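Local coordinates for cortical-lytic enzyme (Clostridium perfringens, PDB 5JIP), which is a family 25 muramidase involved in cortex hydrolysis during spore germination, probably acting as a lysozyme on peptidoglycan, at residues 122-127 with 161-166; 43-48 with 72-77; 150-155 with 177-182. All blocks are in the same frame, centred on the assembly; numbering follows the deposited sequence.

Contact 1: residues 122-127 with 161-166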
loop_
_atom_site.group_PDB
_atom_site.type_symbol
_atom_site.label_atom_id
_atom_site.label_comp_id
_atom_site.label_asym_id
_atom_site.label_seq_id
_atom_site.Cartn_x
_atom_site.Cartn_y
_atom_site.Cartn_z
ATOM N N LEU A 122 -8.335 1.561 -36.593
ATOM C CA LEU A 122 -7.398 0.895 -35.698
ATOM C C LEU A 122 -8.027 -0.366 -35.134
ATOM O O LEU A 122 -9.219 -0.391 -34.810
ATOM C CB LEU A 122 -6.961 1.801 -34.535
ATOM C CG LEU A 122 -6.210 3.087 -34.893
ATOM C CD1 LEU A 122 -5.870 3.857 -33.619
ATOM C CD2 LEU A 122 -4.971 2.803 -35.692
ATOM N N THR A 123 -7.217 -1.416 -35.027
ATOM C CA THR A 123 -7.632 -2.577 -34.261
ATOM C C THR A 123 -7.586 -2.255 -32.763
ATOM O O THR A 123 -6.944 -1.297 -32.320
ATOM C CB THR A 123 -6.733 -3.777 -34.562
ATOM O OG1 THR A 123 -5.443 -3.551 -33.992
ATOM C CG2 THR A 123 -6.566 -3.978 -36.048
ATOM N N THR A 124 -8.288 -3.073 -31.982
ATOM C CA THR A 124 -8.198 -2.942 -30.534
ATOM C C THR A 124 -6.753 -3.055 -30.057
ATOM O O THR A 124 -6.328 -2.313 -29.161
ATOM C CB THR A 124 -9.078 -3.985 -29.882
ATOM O OG1 THR A 124 -10.420 -3.772 -30.317
ATOM C CG2 THR A 124 -8.988 -3.901 -28.345
ATOM N N THR A 125 -5.972 -3.970 -30.642
ATOM C CA THR A 125 -4.567 -4.073 -30.248
ATOM C C THR A 125 -3.836 -2.779 -30.557
ATOM O O THR A 125 -3.054 -2.283 -29.739
ATOM C CB THR A 125 -3.885 -5.247 -30.957
ATOM O OG1 THR A 125 -4.568 -6.470 -30.640
ATOM C CG2 THR A 125 -2.408 -5.366 -30.544
ATOM N N GLU A 126 -4.078 -2.209 -31.734
ATOM C CA GLU A 126 -3.382 -0.987 -32.098
ATOM C C GLU A 126 -3.777 0.169 -31.179
ATOM O O GLU A 126 -2.912 0.947 -30.753
ATOM C CB GLU A 126 -3.664 -0.648 -33.563
ATOM C CG GLU A 126 -2.988 -1.601 -34.535
ATOM C CD GLU A 126 -3.444 -1.429 -35.965
ATOM O OE1 GLU A 126 -4.645 -1.148 -36.188
ATOM O OE2 GLU A 126 -2.580 -1.578 -36.865
ATOM N N LEU A 127 -5.068 0.301 -30.871
ATOM C CA LEU A 127 -5.501 1.414 -30.023
ATOM C C LEU A 127 -4.935 1.259 -28.617
ATOM O O LEU A 127 -4.345 2.192 -28.064
ATOM C CB LEU A 127 -7.018 1.496 -29.979
ATOM C CG LEU A 127 -7.610 2.593 -29.086
ATOM C CD1 LEU A 127 -7.170 3.954 -29.553
ATOM C CD2 LEU A 127 -9.134 2.561 -29.062
ATOM N N PHE A 161 -11.965 -3.237 -24.785
ATOM C CA PHE A 161 -10.523 -3.052 -24.626
ATOM C C PHE A 161 -9.823 -4.368 -24.296
ATOM O O PHE A 161 -8.735 -4.384 -23.713
ATOM C CB PHE A 161 -10.193 -2.013 -23.542
ATOM C CG PHE A 161 -10.350 -0.590 -23.975
ATOM C CD1 PHE A 161 -10.836 -0.250 -25.236
ATOM C CD2 PHE A 161 -9.972 0.428 -23.118
ATOM C CE1 PHE A 161 -10.958 1.097 -25.617
ATOM C CE2 PHE A 161 -10.092 1.743 -23.492
ATOM C CZ PHE A 161 -10.598 2.080 -24.745
ATOM N N LYS A 162 -10.418 -5.480 -24.699
ATOM C CA LYS A 162 -9.755 -6.779 -24.582
ATOM C C LYS A 162 -8.814 -6.972 -25.755
ATOM O O LYS A 162 -9.230 -6.886 -26.912
ATOM C CB LYS A 162 -10.783 -7.900 -24.528
ATOM C CG LYS A 162 -10.156 -9.272 -24.267
ATOM C CD LYS A 162 -11.211 -10.317 -23.975
ATOM C CE LYS A 162 -10.562 -11.605 -23.475
ATOM N NZ LYS A 162 -11.525 -12.747 -23.309
ATOM N N VAL A 163 -7.542 -7.202 -25.466
ATOM C CA VAL A 163 -6.526 -7.377 -26.496
ATOM C C VAL A 163 -6.328 -8.874 -26.703
ATOM O O VAL A 163 -6.008 -9.574 -25.736
ATOM C CB VAL A 163 -5.209 -6.706 -26.117
ATOM C CG1 VAL A 163 -4.115 -7.052 -27.148
ATOM C CG2 VAL A 163 -5.445 -5.191 -26.019
ATOM N N PRO A 164 -6.467 -9.384 -27.921
ATOM C CA PRO A 164 -6.218 -10.818 -28.175
ATOM C C PRO A 164 -4.890 -11.290 -27.597
ATOM O O PRO A 164 -3.839 -10.708 -27.840
ATOM C CB PRO A 164 -6.223 -10.895 -29.707
ATOM C CG PRO A 164 -7.180 -9.814 -30.118
ATOM C CD PRO A 164 -6.952 -8.691 -29.126
ATOM N N GLY A 165 -4.951 -12.352 -26.805
ATOM C CA GLY A 165 -3.750 -12.904 -26.205
ATOM C C GLY A 165 -3.237 -12.200 -24.961
ATOM O O GLY A 165 -2.325 -12.723 -24.305
ATOM N N LYS A 166 -3.807 -11.048 -24.587
ATOM C CA LYS A 166 -3.183 -10.175 -23.603
ATOM C C LYS A 166 -4.130 -9.681 -22.524
ATOM O O LYS A 166 -3.709 -8.886 -21.675
ATOM C CB LYS A 166 -2.558 -8.953 -24.299
ATOM C CG LYS A 166 -1.440 -9.282 -25.283
ATOM C CD LYS A 166 -0.187 -9.744 -24.554
ATOM C CE LYS A 166 0.950 -10.041 -25.537
ATOM N NZ LYS A 166 1.398 -8.817 -26.247
HETATM O O HOH W 1 -3.259 -8.754 -29.916
#

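Contact 2: residues 43-48 with 72-77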
loop_
_atom_site.group_PDB
_atom_site.type_symbol
_atom_site.label_atom_id
_atom_site.label_comp_id
_atom_site.label_asym_id
_atom_site.label_seq_id
_atom_site.Cartn_x
_atom_site.Cartn_y
_atom_site.Cartn_z
ATOM N N SER A 43 -4.297 20.307 -23.270
ATOM C CA SER A 43 -3.791 20.225 -24.636
ATOM C C SER A 43 -4.625 19.213 -25.391
ATOM O O SER A 43 -5.449 18.494 -24.821
ATOM C CB SER A 43 -2.316 19.814 -24.683
ATOM O OG SER A 43 -2.098 18.592 -23.963
ATOM N N GLY A 44 -4.382 19.151 -26.687
ATOM C CA GLY A 44 -5.102 18.221 -27.526
ATOM C C GLY A 44 -4.523 18.195 -28.916
ATOM O O GLY A 44 -3.935 19.170 -29.381
ATOM N N SER A 45 -4.658 17.041 -29.558
ATOM C CA SER A 45 -4.181 16.807 -30.908
ATOM C C SER A 45 -5.338 16.482 -31.849
ATOM O O SER A 45 -5.106 15.999 -32.969
ATOM C CB SER A 45 -3.145 15.677 -30.875
ATOM O OG SER A 45 -2.016 16.035 -30.067
ATOM N N GLY A 46 -6.569 16.743 -31.410
ATOM C CA GLY A 46 -7.754 16.397 -32.175
ATOM C C GLY A 46 -7.854 17.098 -33.515
ATOM O O GLY A 46 -8.512 16.591 -34.432
ATOM N N THR A 47 -7.227 18.263 -33.653
ATOM C CA THR A 47 -7.249 18.973 -34.929
ATOM C C THR A 47 -6.165 18.509 -35.895
ATOM O O THR A 47 -6.096 19.043 -37.011
ATOM C CB THR A 47 -7.107 20.501 -34.731
ATOM O OG1 THR A 47 -5.777 20.820 -34.312
ATOM C CG2 THR A 47 -8.131 21.024 -33.729
ATOM N N GLY A 48 -5.317 17.541 -35.505
ATOM C CA GLY A 48 -4.234 17.051 -36.335
ATOM C C GLY A 48 -2.856 17.508 -35.914
ATOM O O GLY A 48 -1.864 16.953 -36.394
ATOM N N ALA A 72 -5.566 18.189 -15.193
ATOM C CA ALA A 72 -5.785 18.502 -16.603
ATOM C C ALA A 72 -5.653 17.271 -17.480
ATOM O O ALA A 72 -4.988 16.285 -17.130
ATOM C CB ALA A 72 -4.816 19.580 -17.065
ATOM N N TYR A 73 -6.242 17.375 -18.672
ATOM C CA TYR A 73 -6.250 16.278 -19.612
ATOM C C TYR A 73 -5.687 16.702 -20.962
ATOM O O TYR A 73 -5.628 17.895 -21.308
ATOM C CB TYR A 73 -7.656 15.698 -19.789
ATOM C CG TYR A 73 -8.706 16.596 -20.382
ATOM C CD1 TYR A 73 -8.813 16.778 -21.763
ATOM C CD2 TYR A 73 -9.631 17.225 -19.570
ATOM C CE1 TYR A 73 -9.781 17.587 -22.292
ATOM C CE2 TYR A 73 -10.614 18.047 -20.102
ATOM C CZ TYR A 73 -10.680 18.220 -21.457
ATOM O OH TYR A 73 -11.656 19.042 -21.963
ATOM N N HIS A 74 -5.235 15.687 -21.689
ATOM C CA HIS A 74 -4.817 15.780 -23.083
ATOM C C HIS A 74 -5.794 15.017 -23.972
ATOM O O HIS A 74 -6.057 13.830 -23.735
ATOM C CB HIS A 74 -3.409 15.205 -23.271
ATOM C CG HIS A 74 -2.998 15.097 -24.705
ATOM N ND1 HIS A 74 -2.665 16.196 -25.464
ATOM C CD2 HIS A 74 -2.876 14.022 -25.524
ATOM C CE1 HIS A 74 -2.337 15.798 -26.685
ATOM N NE2 HIS A 74 -2.466 14.484 -26.748
ATOM N N PHE A 75 -6.281 15.663 -25.034
ATOM C CA PHE A 75 -7.144 14.982 -25.994
ATOM C C PHE A 75 -6.264 14.227 -26.979
ATOM O O PHE A 75 -5.518 14.828 -27.765
ATOM C CB PHE A 75 -8.076 15.946 -26.721
ATOM C CG PHE A 75 -9.025 15.248 -27.639
ATOM C CD1 PHE A 75 -8.661 14.937 -28.937
ATOM C CD2 PHE A 75 -10.274 14.884 -27.194
ATOM C CE1 PHE A 75 -9.532 14.270 -29.777
ATOM C CE2 PHE A 75 -11.152 14.206 -28.024
ATOM C CZ PHE A 75 -10.788 13.923 -29.317
ATOM N N ALA A 76 -6.366 12.906 -26.945
ATOM C CA ALA A 76 -5.467 12.047 -27.701
ATOM C C ALA A 76 -5.831 12.009 -29.185
ATOM O O ALA A 76 -7.002 12.098 -29.565
ATOM C CB ALA A 76 -5.523 10.645 -27.136
ATOM N N LYS A 77 -4.811 11.860 -30.028
ATOM C CA LYS A 77 -5.013 11.407 -31.404
ATOM C C LYS A 77 -4.206 10.134 -31.639
ATOM O O LYS A 77 -3.028 10.185 -32.028
ATOM C CB LYS A 77 -4.646 12.480 -32.419
ATOM C CG LYS A 77 -5.219 12.108 -33.792
ATOM C CD LYS A 77 -5.275 13.261 -34.778
ATOM C CE LYS A 77 -6.013 12.838 -36.078
ATOM N NZ LYS A 77 -7.519 12.636 -35.903
HETATM O O HOH W 2 -9.327 14.025 -34.192
#

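Contact 3: residues 150-155 with 177-182. With MES (2-(N-morpholino)-ethanesulfonic acid), chain D.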
loop_
_atom_site.group_PDB
_atom_site.type_symbol
_atom_site.label_atom_id
_atom_site.label_comp_id
_atom_site.label_asym_id
_atom_site.label_seq_id
_atom_site.Cartn_x
_atom_site.Cartn_y
_atom_site.Cartn_z
ATOM N N THR A 150 -12.423 7.745 -20.974
ATOM C CA THR A 150 -13.054 7.291 -22.194
ATOM C C THR A 150 -14.512 7.023 -21.878
ATOM O O THR A 150 -14.906 6.961 -20.719
ATOM C CB THR A 150 -12.334 6.045 -22.759
ATOM O OG1 THR A 150 -12.793 5.793 -24.090
ATOM C CG2 THR A 150 -12.600 4.853 -21.935
ATOM N N GLY A 151 -15.313 6.833 -22.938
ATOM C CA GLY A 151 -16.724 6.562 -22.791
ATOM C C GLY A 151 -17.063 5.075 -22.844
ATOM O O GLY A 151 -16.337 4.270 -23.423
ATOM N N LEU A 152 -18.200 4.732 -22.228
ATOM C CA LEU A 152 -18.687 3.356 -22.269
ATOM C C LEU A 152 -18.922 2.906 -23.704
ATOM O O LEU A 152 -18.539 1.791 -24.088
ATOM C CB LEU A 152 -19.974 3.237 -21.446
ATOM C CG LEU A 152 -20.599 1.824 -21.333
ATOM C CD1 LEU A 152 -19.593 0.849 -20.770
ATOM C CD2 LEU A 152 -21.879 1.799 -20.482
ATOM N N PHE A 153 -19.542 3.764 -24.513
ATOM C CA PHE A 153 -19.764 3.431 -25.920
ATOM C C PHE A 153 -18.454 3.114 -26.627
ATOM O O PHE A 153 -18.339 2.097 -27.330
ATOM C CB PHE A 153 -20.481 4.585 -26.604
ATOM C CG PHE A 153 -20.707 4.369 -28.068
ATOM C CD1 PHE A 153 -21.769 3.607 -28.502
ATOM C CD2 PHE A 153 -19.856 4.924 -29.009
ATOM C CE1 PHE A 153 -21.980 3.392 -29.850
ATOM C CE2 PHE A 153 -20.067 4.713 -30.354
ATOM C CZ PHE A 153 -21.132 3.952 -30.771
ATOM N N PHE A 154 -17.452 3.976 -26.434
ATOM C CA PHE A 154 -16.151 3.820 -27.067
ATOM C C PHE A 154 -15.493 2.500 -26.677
ATOM O O PHE A 154 -14.965 1.786 -27.537
ATOM C CB PHE A 154 -15.266 5.008 -26.676
ATOM C CG PHE A 154 -14.005 5.122 -27.458
ATOM C CD1 PHE A 154 -13.999 5.775 -28.671
ATOM C CD2 PHE A 154 -12.803 4.604 -26.968
ATOM C CE1 PHE A 154 -12.839 5.894 -29.403
ATOM C CE2 PHE A 154 -11.633 4.727 -27.689
ATOM C CZ PHE A 154 -11.643 5.366 -28.906
ATOM N N ILE A 155 -15.505 2.165 -25.375
ATOM C CA ILE A 155 -14.972 0.882 -24.931
ATOM C C ILE A 155 -15.660 -0.238 -25.701
ATOM O O ILE A 155 -15.011 -1.177 -26.163
ATOM C CB ILE A 155 -15.142 0.728 -23.402
ATOM C CG1 ILE A 155 -14.182 1.679 -22.663
ATOM C CG2 ILE A 155 -14.887 -0.701 -22.955
ATOM C CD1 ILE A 155 -14.427 1.761 -21.165
ATOM N N ILE A 177 -14.713 7.135 -16.381
ATOM C CA ILE A 177 -15.615 6.592 -17.386
ATOM C C ILE A 177 -16.750 7.571 -17.611
ATOM O O ILE A 177 -17.322 8.127 -16.665
ATOM C CB ILE A 177 -16.159 5.203 -17.008
ATOM C CG1 ILE A 177 -16.892 4.610 -18.218
ATOM C CG2 ILE A 177 -17.040 5.280 -15.764
ATOM C CD1 ILE A 177 -17.256 3.148 -18.067
ATOM N N ALA A 178 -17.075 7.779 -18.877
ATOM C CA ALA A 178 -18.230 8.579 -19.258
ATOM C C ALA A 178 -19.380 7.645 -19.613
ATOM O O ALA A 178 -19.224 6.765 -20.461
ATOM C CB ALA A 178 -17.890 9.472 -20.441
ATOM N N MET A 179 -20.522 7.835 -18.955
ATOM C CA MET A 179 -21.768 7.180 -19.320
ATOM C C MET A 179 -22.885 8.119 -18.904
ATOM O O MET A 179 -23.130 8.294 -17.705
ATOM C CB MET A 179 -21.941 5.833 -18.638
ATOM C CG MET A 179 -23.224 5.151 -19.148
ATOM S SD MET A 179 -23.725 3.925 -18.015
ATOM C CE MET A 179 -24.411 4.946 -16.704
ATOM N N TYR A 180 -23.571 8.683 -19.892
ATOM C CA TYR A 180 -24.549 9.743 -19.669
ATOM C C TYR A 180 -25.937 9.156 -19.428
ATOM O O TYR A 180 -26.469 8.429 -20.275
ATOM C CB TYR A 180 -24.554 10.690 -20.876
ATOM C CG TYR A 180 -23.223 11.359 -21.145
ATOM C CD1 TYR A 180 -22.230 11.414 -20.170
ATOM C CD2 TYR A 180 -22.969 11.950 -22.363
ATOM C CE1 TYR A 180 -21.014 12.042 -20.431
ATOM C CE2 TYR A 180 -21.809 12.562 -22.630
ATOM C CZ TYR A 180 -20.815 12.616 -21.675
ATOM O OH TYR A 180 -19.641 13.244 -22.011
ATOM N N THR A 181 -26.527 9.486 -18.276
ATOM C CA THR A 181 -27.869 9.009 -17.966
ATOM C C THR A 181 -28.944 9.647 -18.860
ATOM O O THR A 181 -30.052 9.106 -18.956
ATOM C CB THR A 181 -28.160 9.259 -16.485
ATOM O OG1 THR A 181 -27.957 10.634 -16.169
ATOM C CG2 THR A 181 -27.240 8.421 -15.621
ATOM N N ARG A 182 -28.638 10.753 -19.538
ATOM C CA ARG A 182 -29.585 11.371 -20.470
ATOM C C ARG A 182 -29.843 10.521 -21.712
ATOM O O ARG A 182 -30.804 10.794 -22.447
ATOM C CB ARG A 182 -29.094 12.772 -20.902
ATOM C CG ARG A 182 -27.912 12.796 -21.876
ATOM C CD ARG A 182 -27.690 14.168 -22.512
ATOM N NE ARG A 182 -26.443 14.237 -23.283
ATOM C CZ ARG A 182 -26.283 13.812 -24.533
ATOM N NH1 ARG A 182 -27.294 13.260 -25.196
ATOM N NH2 ARG A 182 -25.094 13.916 -25.117
HETATM O O1 MES D . -17.795 12.036 -25.514
HETATM C C2 MES D . -18.924 11.642 -26.295
HETATM C C3 MES D . -19.966 10.866 -25.479
HETATM N N4 MES D . -19.338 9.896 -24.561
HETATM C C5 MES D . -18.137 10.343 -23.858
HETATM C C6 MES D . -17.172 10.908 -24.886
HETATM C C7 MES D . -20.301 9.212 -23.666
HETATM C C8 MES D . -21.194 8.351 -24.555
HETATM S S MES D . -21.944 7.180 -23.630
HETATM O O1S MES D . -20.902 6.178 -23.278
HETATM O O2S MES D . -22.577 7.825 -22.458
HETATM O O3S MES D . -22.982 6.543 -24.487
#

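Contact 1: residues 122-127 with 161-166
T124 and T125 share one side-chain torsion, near -60°, which sets each CG2 opposite its own backbone N and each OG1 beside it; because successive helix residues are turned against each other, the two threonines meet the loop 161-166 with different branches. T124 offers its methyl: CG2 lies 3.3 Å from K162 O and also brushes F161 CA. T125 turns its OG1 to the loop, touching V163 CG1 and P164 CD, each at 3.6 Å, in plain van der Waals contact, and its side chain runs at about a right angle to that of V163. The hydrogen bond of T125 OG1 is to a water 2.7 Å away, which donates to P164 O over 2.9 Å. Deeper in, L127 CD2 approaches F161 CE1 at 4.2 Å, and both side chains rest on F154 of helix 152-157. T124 OG1 itself makes weak hydrogen bonds to Y158 O and D159 OD2.

The helix that begins here, 124-142, is started by a capping box. T123 OG1 accepts from E126 N, while E126 OE1 takes the T123 N-H in a nearly straight bond (172°) on its anti side.

With no direct hydrogen bond between the segments, the hold of this TIM-barrel helix on the loop depends on the fit of carbons against carbons and oxygens, and the polar link from T125 OG1 to P164 O rests on the water.

Contact 2: residues 43-48 with 72-77
Strands 38-44 and 70-75 run parallel here, with S43 paired to H74 and G44 to F75, and the backbone bonds alternate between them: F75 N gives to S43 O at 3.0 Å, S45 N gives to F75 O, and a weaker bond joins S43 N to Y73 O. The pair belongs to the TIM barrel of family 25, and the crossover between these neighbours runs through helix 56-66. G44 CA and F75 CA come within 4.1 Å of each other, and G44 CA lies 3.4 Å from F75 O in a CA-H...O contact.

On the S43 and H74 face, the serine hydroxyl sits between its own backbone N and carbonyl carbon (chi1 54°), where it reaches H74 ND1 at 2.9 Å; either partner could be the donor. The hydroxyl meets the imidazole at its edge, as does S45 OG, which lies 3.4 Å from H74 CE1 and close to the ring plane. Q88 of helix 83-100 receives the hydrogen bond of H74 NE2 through its OE1, so both ring nitrogens are engaged and the rotation of the ring is fixed. F75 points to the opposite face of the sheet, and its CD1 packs obliquely against G46 CA at 3.7 Å.

After strand 38-44, S45 to G48 form a type I beta turn, closed by G48 N bonding to S45 O, and K77 extends alongside it. The K77 chain is stretched until a bend at its last torsion (chi4 71°), with CD 3.3 Å from S45 O; its NZ then donates to a water that in turn donates to G46 O.

Contact 3: residues 150-155 with 177-182
One face of the Y180 ring carries the bound MES, whose C7 stands 3.8 Å above the plane, displaced toward the rim, while the Y180 hydroxyl is hydrogen-bonded to Q203 of strand 201-208. The sulfonate of the same molecule bridges the two segments: Y180 N donates to O2S at 2.9 Å and F153 N to O1S at 3.0 Å. The second of these bonds is nearly straight (166°) and comes from the N-terminal end of helix 152-157, whose dipole would be expected to suit an anion. N186 ND2 adds a further hydrogen bond to MES, which probably came from the crystallisation liquor.

Beneath the ligand lies a beta-alpha-beta unit of the TIM barrel, in which parallel strands 147-151 and 175-178 are joined through helix 152-157. A178 N donates to T150 O, and L152 N to A178 O at 2.9 Å, the latter nearly in line with the carbonyl bond. G151 is the N-cap residue where strand 147-151 passes into helix 152-157. A178 CB lies 3.5 Å from MES C5.

L152 and M179 lie side by side and point the same way; the L152 chain, extended from its backbone N (chi1 -178°), puts CD2 3.7 Å from M179 SD. L152 CD1 also meets I177 CD1 at 4.2 Å, and I155 CD1 approaches that same methyl from the next turn of the helix.

Overall arrangement
All three contacts belong to the family 25 TIM-barrel region. Contacts 2 and 3 each join a different pair of adjacent parallel strands of the same sheet, 38-44 with 70-75 and 147-151 with 175-178; their centres are about 18 Å apart. Contact 1 lies outside that sheet but meets contact 3 directly: L127 CD2 is 3.6 Å from F154 CE2, and F161 CZ is 4.0 Å from F154 CD2, so F154 ties helix 124-142 and the 161-166 loop to helix 152-157. Contact 2 stays about 7 Å from contact 1 at the nearest atoms. A separate MES, probably also from the crystallisation liquor though such molecules often mark pockets, lies about 3 Å from the Y73 side chain. The magnesium site is remote from all three.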